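Long-range contacts in TssK (PDB 5Y0E), which probably serves as a trimeric baseplate component of the bacterial type VI secretion system: residues L102-A107 against N160-A165; A122-Y127 against G147-R152. All coordinates share one frame; numbering follows the deposited sequence.

Followed from the N terminus, the chain runs out along strand 96-103, whose last two residues open contact 1, and leaves the sheet through 104-107. Contact 2 closes first: 122-127 enters strand 124-131, and after the hairpin turn 147-152 returns beside it on strand 142-155. Only then does 160-165 lead into strand 163-174 and close contact 1, so the hairpin of contact 2 is nested within the larger loop. Strand 96-103 lies between 142-155 and 163-174, which puts both contacts in one mixed sheet, their centres 13 Å apart. Arg123 bridges them, its NH1 lying 3.2 Å from Pro103 O in a probable hydrogen bond and also forming a salt bridge with Asp71.

Contact 1 of 2, residues L102-A107 against N160-A165; sequences LPTYRA and NAEWTA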
loop_
_atom_site.group_PDB
_atom_site.type_symbol
_atom_site.label_atom_id
_atom_site.label_comp_id
_atom_site.label_asym_id
_atom_site.label_seq_id
_atom_site.Cartn_x
_atom_site.Cartn_y
_atom_site.Cartn_z
ATOM N N LEU A 102 9.242 20.542 -23.529
ATOM C CA LEU A 102 10.066 21.640 -23.110
ATOM C C LEU A 102 11.447 21.329 -23.542
ATOM O O LEU A 102 11.861 20.210 -23.478
ATOM C CB LEU A 102 10.044 21.764 -21.603
ATOM C CG LEU A 102 10.883 22.902 -21.068
ATOM C CD1 LEU A 102 10.152 24.198 -21.299
ATOM C CD2 LEU A 102 11.210 22.707 -19.604
ATOM N N PRO A 103 12.175 22.328 -23.993
ATOM C CA PRO A 103 13.536 22.118 -24.436
ATOM C C PRO A 103 14.431 21.848 -23.273
ATOM O O PRO A 103 14.196 22.332 -22.206
ATOM C CB PRO A 103 13.904 23.453 -25.032
ATOM C CG PRO A 103 12.626 24.065 -25.383
ATOM C CD PRO A 103 11.705 23.670 -24.306
ATOM N N THR A 104 15.450 21.053 -23.492
ATOM C CA THR A 104 16.394 20.741 -22.442
ATOM C C THR A 104 17.380 21.890 -22.273
ATOM O O THR A 104 17.729 22.576 -23.235
ATOM C CB THR A 104 17.142 19.462 -22.776
ATOM O OG1 THR A 104 17.988 19.708 -23.889
ATOM C CG2 THR A 104 16.171 18.363 -23.150
ATOM N N TYR A 105 17.822 22.104 -21.035
ATOM C CA TYR A 105 18.841 23.111 -20.782
ATOM C C TYR A 105 20.169 22.674 -21.374
ATOM O O TYR A 105 20.655 21.581 -21.083
ATOM C CB TYR A 105 19.016 23.366 -19.287
ATOM C CG TYR A 105 20.056 24.427 -19.021
ATOM C CD1 TYR A 105 21.404 24.111 -18.957
ATOM C CD2 TYR A 105 19.697 25.754 -18.879
ATOM C CE1 TYR A 105 22.348 25.073 -18.755
ATOM C CE2 TYR A 105 20.639 26.719 -18.676
ATOM C CZ TYR A 105 21.961 26.371 -18.613
ATOM O OH TYR A 105 22.917 27.330 -18.400
ATOM N N ARG A 106 20.778 23.538 -22.173
ATOM C CA ARG A 106 22.132 23.296 -22.652
ATOM C C ARG A 106 22.930 24.582 -22.554
ATOM O O ARG A 106 22.458 25.647 -22.964
ATOM C CB ARG A 106 22.165 22.778 -24.088
ATOM C CG ARG A 106 23.535 22.243 -24.496
ATOM C CD ARG A 106 23.655 20.777 -24.144
ATOM N NE ARG A 106 22.559 20.043 -24.757
ATOM C CZ ARG A 106 22.649 19.392 -25.914
ATOM N NH1 ARG A 106 23.798 19.360 -26.580
ATOM N NH2 ARG A 106 21.592 18.758 -26.404
ATOM N N ALA A 107 24.141 24.478 -22.014
ATOM C CA ALA A 107 24.963 25.662 -21.826
ATOM C C ALA A 107 25.412 26.263 -23.146
ATOM O O ALA A 107 25.664 27.470 -23.206
ATOM C CB ALA A 107 26.173 25.329 -20.954
ATOM N N ASN A 160 12.876 15.243 -30.449
ATOM C CA ASN A 160 14.240 14.747 -30.478
ATOM C C ASN A 160 14.861 14.961 -29.107
ATOM O O ASN A 160 14.209 15.434 -28.179
ATOM C CB ASN A 160 15.045 15.430 -31.583
ATOM C CG ASN A 160 15.098 16.917 -31.422
ATOM O OD1 ASN A 160 15.261 17.438 -30.326
ATOM N ND2 ASN A 160 14.952 17.619 -32.526
ATOM N N ALA A 161 16.147 14.646 -28.992
ATOM C CA ALA A 161 16.858 14.714 -27.720
ATOM C C ALA A 161 16.992 16.119 -27.164
ATOM O O ALA A 161 17.491 16.268 -26.051
ATOM C CB ALA A 161 18.253 14.116 -27.864
ATOM N N GLU A 162 16.605 17.146 -27.896
ATOM C CA GLU A 162 16.657 18.486 -27.343
ATOM C C GLU A 162 15.396 18.836 -26.588
ATOM O O GLU A 162 15.218 19.992 -26.206
ATOM C CB GLU A 162 16.910 19.515 -28.445
ATOM C CG GLU A 162 18.100 19.202 -29.355
ATOM C CD GLU A 162 19.348 18.759 -28.595
ATOM O OE1 GLU A 162 20.030 17.830 -29.071
ATOM O OE2 GLU A 162 19.660 19.330 -27.529
ATOM N N TRP A 163 14.520 17.870 -26.361
ATOM C CA TRP A 163 13.294 18.111 -25.630
ATOM C C TRP A 163 13.077 16.972 -24.658
ATOM O O TRP A 163 13.522 15.851 -24.896
ATOM C CB TRP A 163 12.079 18.208 -26.551
ATOM C CG TRP A 163 12.162 19.241 -27.605
ATOM C CD1 TRP A 163 12.916 19.201 -28.742
ATOM C CD2 TRP A 163 11.446 20.476 -27.642
ATOM N NE1 TRP A 163 12.721 20.342 -29.474
ATOM C CE2 TRP A 163 11.821 21.140 -28.820
ATOM C CE3 TRP A 163 10.531 21.083 -26.795
ATOM C CZ2 TRP A 163 11.312 22.372 -29.162
ATOM C CZ3 TRP A 163 10.034 22.300 -27.136
ATOM C CH2 TRP A 163 10.419 22.934 -28.307
ATOM N N THR A 164 12.419 17.277 -23.548
ATOM C CA THR A 164 11.710 16.263 -22.794
ATOM C C THR A 164 10.234 16.556 -22.927
ATOM O O THR A 164 9.833 17.662 -23.274
ATOM C CB THR A 164 12.100 16.214 -21.314
ATOM O OG1 THR A 164 11.706 17.423 -20.664
ATOM C CG2 THR A 164 13.572 15.986 -21.142
ATOM N N ALA A 165 9.421 15.547 -22.664
ATOM C CA ALA A 165 8.005 15.714 -22.919
ATOM C C ALA A 165 7.202 14.758 -22.064
ATOM O O ALA A 165 7.677 13.689 -21.685
ATOM C CB ALA A 165 7.681 15.484 -24.393
#
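Leu102 and Thr164 form an antiparallel hydrogen-bonded pair, with Leu102 N to Thr164 O and Thr164 N to Leu102 O both 3.0 Å, and a further bond from Thr104 N to Glu162 O (2.9 Å) carries the pairing past the end of strand 96-103. Pro103 and Trp163, the non-hydrogen-bonded pair, come within 4.2 Å between CA atoms. Here the pyrrolidine lies over the indole: Pro103 CG is 3.9 Å from the centroid of the Trp163 six-membered ring, 23° off its normal, a CH-pi contact offset toward the rim. Trp163 has CG anti to its carbonyl carbon (chi1 -57°), which turns a face of the benzo ring to the proline. Strand 163-174 is entered through a type I turn from Asn160 to Trp163, braced by an Asx turn in which Asn160 OD1 accepts from Glu162 N at 2.8 Å. The methyl CG2 of Thr104 packs against the Glu162-Trp163 peptide, 3.6 Å from Trp163 N. The Glu162 carboxylate meets the Arg106 guanidinium obliquely, though that salt bridge is modelled too short to be trusted in detail; Arg109 supplies a second cationic partner to OE2.

Contact 2 of 2, residues A122-Y127 against G147-R152; sequences ARYLAY and GRLRLR
Arg150 lays its side chain from CB to NE across the backbone of 122-124. Its CB stands 3.6 Å from Arg123 O, while CG lies 3.3 Å from the same oxygen. CD packs against the Tyr124 carbonyl and Leu125 CB, and NE donates to Ala122 O at 2.8 Å with an N-H...O angle of 166°. Bends at chi2 and chi3 (-147° and -42°) fold the chain back onto this carbonyl, and beyond it NH1 makes a salt bridge with Glu116. The Arg150 backbone N is bonded as well, to Arg123 O, so main chain and side chain of one residue grip two successive carbonyls. Arg150 is also the centre of an inverse gamma turn, placed just where the regular pairing of the beta hairpin 124-131/142-155 gives way. Between these segments Leu125 and Arg148 form a hydrogen-bonded pair, Leu125 N to Arg148 O being 2.9 Å. On the opposite face Tyr124 and Leu149 run side by side, Tyr124 CE1 to Leu149 CD2 3.9 Å, and Arg148 N meets the tyrosine at its ring edge. Tyr127 instead crosses Arg148 at about a right angle. Gly147 continues the sheet by antiparallel pairing with a strand of the third subunit, whose Tyr26 packs on Tyr124.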
loop_
_atom_site.group_PDB
_atom_site.type_symbol
_atom_site.label_atom_id
_atom_site.label_comp_id
_atom_site.label_asym_id
_atom_site.label_seq_id
_atom_site.Cartn_x
_atom_site.Cartn_y
_atom_site.Cartn_z
ATOM N N ALA A 122 15.122 27.762 -26.483
ATOM C CA ALA A 122 15.253 28.475 -25.247
ATOM C C ALA A 122 14.187 28.005 -24.296
ATOM O O ALA A 122 13.104 27.709 -24.692
ATOM C CB ALA A 122 15.130 29.954 -25.490
ATOM N N ARG A 123 14.502 27.952 -23.024
ATOM C CA ARG A 123 13.545 27.499 -22.062
ATOM C C ARG A 123 12.633 28.600 -21.604
ATOM O O ARG A 123 11.546 28.350 -21.163
ATOM C CB ARG A 123 14.256 26.886 -20.872
ATOM C CG ARG A 123 14.754 25.491 -21.131
ATOM C CD ARG A 123 15.783 25.024 -20.137
ATOM N NE ARG A 123 15.215 24.894 -18.824
ATOM C CZ ARG A 123 14.713 23.778 -18.331
ATOM N NH1 ARG A 123 14.705 22.686 -19.041
ATOM N NH2 ARG A 123 14.228 23.757 -17.119
ATOM N N TYR A 124 13.063 29.832 -21.740
ATOM C CA TYR A 124 12.246 30.912 -21.270
ATOM C C TYR A 124 12.008 32.023 -22.251
ATOM O O TYR A 124 12.803 32.273 -23.115
ATOM C CB TYR A 124 12.870 31.500 -20.019
ATOM C CG TYR A 124 12.855 30.585 -18.834
ATOM C CD1 TYR A 124 11.800 30.575 -17.980
ATOM C CD2 TYR A 124 13.904 29.744 -18.577
ATOM C CE1 TYR A 124 11.774 29.749 -16.903
ATOM C CE2 TYR A 124 13.888 28.911 -17.501
ATOM C CZ TYR A 124 12.816 28.925 -16.665
ATOM O OH TYR A 124 12.781 28.104 -15.588
ATOM N N LEU A 125 10.873 32.679 -22.096
ATOM C CA LEU A 125 10.519 33.821 -22.894
ATOM C C LEU A 125 10.339 34.936 -21.910
ATOM O O LEU A 125 9.525 34.848 -21.032
ATOM C CB LEU A 125 9.231 33.599 -23.628
ATOM C CG LEU A 125 8.815 34.836 -24.385
ATOM C CD1 LEU A 125 9.719 35.031 -25.572
ATOM C CD2 LEU A 125 7.374 34.725 -24.801
ATOM N N ALA A 126 11.080 36.008 -22.088
ATOM C CA ALA A 126 11.053 37.115 -21.147
ATOM C C ALA A 126 9.859 38.017 -21.410
ATOM O O ALA A 126 9.502 38.277 -22.557
ATOM C CB ALA A 126 12.343 37.919 -21.237
ATOM N N TYR A 127 9.238 38.485 -20.334
ATOM C CA TYR A 127 8.117 39.400 -20.417
ATOM C C TYR A 127 8.216 40.400 -19.277
ATOM O O TYR A 127 8.898 40.172 -18.279
ATOM C CB TYR A 127 6.783 38.666 -20.363
ATOM C CG TYR A 127 6.471 38.015 -19.037
ATOM C CD1 TYR A 127 7.060 36.815 -18.671
ATOM C CD2 TYR A 127 5.562 38.579 -18.169
ATOM C CE1 TYR A 127 6.762 36.218 -17.487
ATOM C CE2 TYR A 127 5.263 37.986 -16.979
ATOM C CZ TYR A 127 5.865 36.807 -16.643
ATOM O OH TYR A 127 5.563 36.223 -15.449
ATOM N N GLY A 147 10.607 35.485 -16.405
ATOM C CA GLY A 147 10.784 34.396 -17.354
ATOM C C GLY A 147 9.570 33.491 -17.345
ATOM O O GLY A 147 9.017 33.192 -16.289
ATOM N N ARG A 148 9.188 33.047 -18.517
ATOM C CA ARG A 148 8.038 32.215 -18.674
ATOM C C ARG A 148 8.447 31.000 -19.438
ATOM O O ARG A 148 9.096 31.101 -20.450
ATOM C CB ARG A 148 6.999 33.003 -19.418
ATOM C CG ARG A 148 5.843 32.218 -19.950
ATOM C CD ARG A 148 5.270 32.980 -21.112
ATOM N NE ARG A 148 4.273 32.233 -21.842
ATOM C CZ ARG A 148 3.186 32.785 -22.345
ATOM N NH1 ARG A 148 2.318 32.054 -23.010
ATOM N NH2 ARG A 148 2.982 34.069 -22.186
ATOM N N LEU A 149 8.064 29.846 -18.918
ATOM C CA LEU A 149 8.410 28.559 -19.493
ATOM C C LEU A 149 7.850 28.337 -20.860
ATOM O O LEU A 149 6.667 28.398 -21.059
ATOM C CB LEU A 149 7.905 27.443 -18.610
ATOM C CG LEU A 149 8.824 26.897 -17.545
ATOM C CD1 LEU A 149 8.107 25.778 -16.856
ATOM C CD2 LEU A 149 10.107 26.405 -18.137
ATOM N N ARG A 150 8.715 27.995 -21.790
ATOM C CA ARG A 150 8.311 27.762 -23.150
ATOM C C ARG A 150 7.827 26.356 -23.412
ATOM O O ARG A 150 8.435 25.597 -24.120
ATOM C CB ARG A 150 9.439 28.137 -24.078
ATOM C CG ARG A 150 9.927 29.536 -23.799
ATOM C CD ARG A 150 10.397 30.252 -25.025
ATOM N NE ARG A 150 11.165 29.376 -25.862
ATOM C CZ ARG A 150 10.901 29.154 -27.130
ATOM N NH1 ARG A 150 9.897 29.743 -27.694
ATOM N NH2 ARG A 150 11.634 28.348 -27.826
ATOM N N LEU A 151 6.689 26.047 -22.827
ATOM C CA LEU A 151 6.063 24.779 -22.964
ATOM C C LEU A 151 5.410 24.758 -24.307
ATOM O O LEU A 151 4.998 25.759 -24.824
ATOM C CB LEU A 151 5.028 24.596 -21.884
ATOM C CG LEU A 151 5.559 24.465 -20.485
ATOM C CD1 LEU A 151 4.400 24.299 -19.549
ATOM C CD2 LEU A 151 6.465 23.275 -20.412
ATOM N N ARG A 152 5.303 23.589 -24.872
ATOM C CA ARG A 152 4.738 23.500 -26.165
ATOM C C ARG A 152 4.055 22.193 -26.466
ATOM O O ARG A 152 4.561 21.147 -26.149
ATOM C CB ARG A 152 5.867 23.685 -27.150
ATOM C CG ARG A 152 5.463 23.452 -28.575
ATOM C CD ARG A 152 6.631 23.229 -29.484
ATOM N NE ARG A 152 7.342 24.461 -29.667
ATOM C CZ ARG A 152 8.152 24.683 -30.677
ATOM N NH1 ARG A 152 8.318 23.732 -31.574
ATOM N NH2 ARG A 152 8.797 25.829 -30.780
#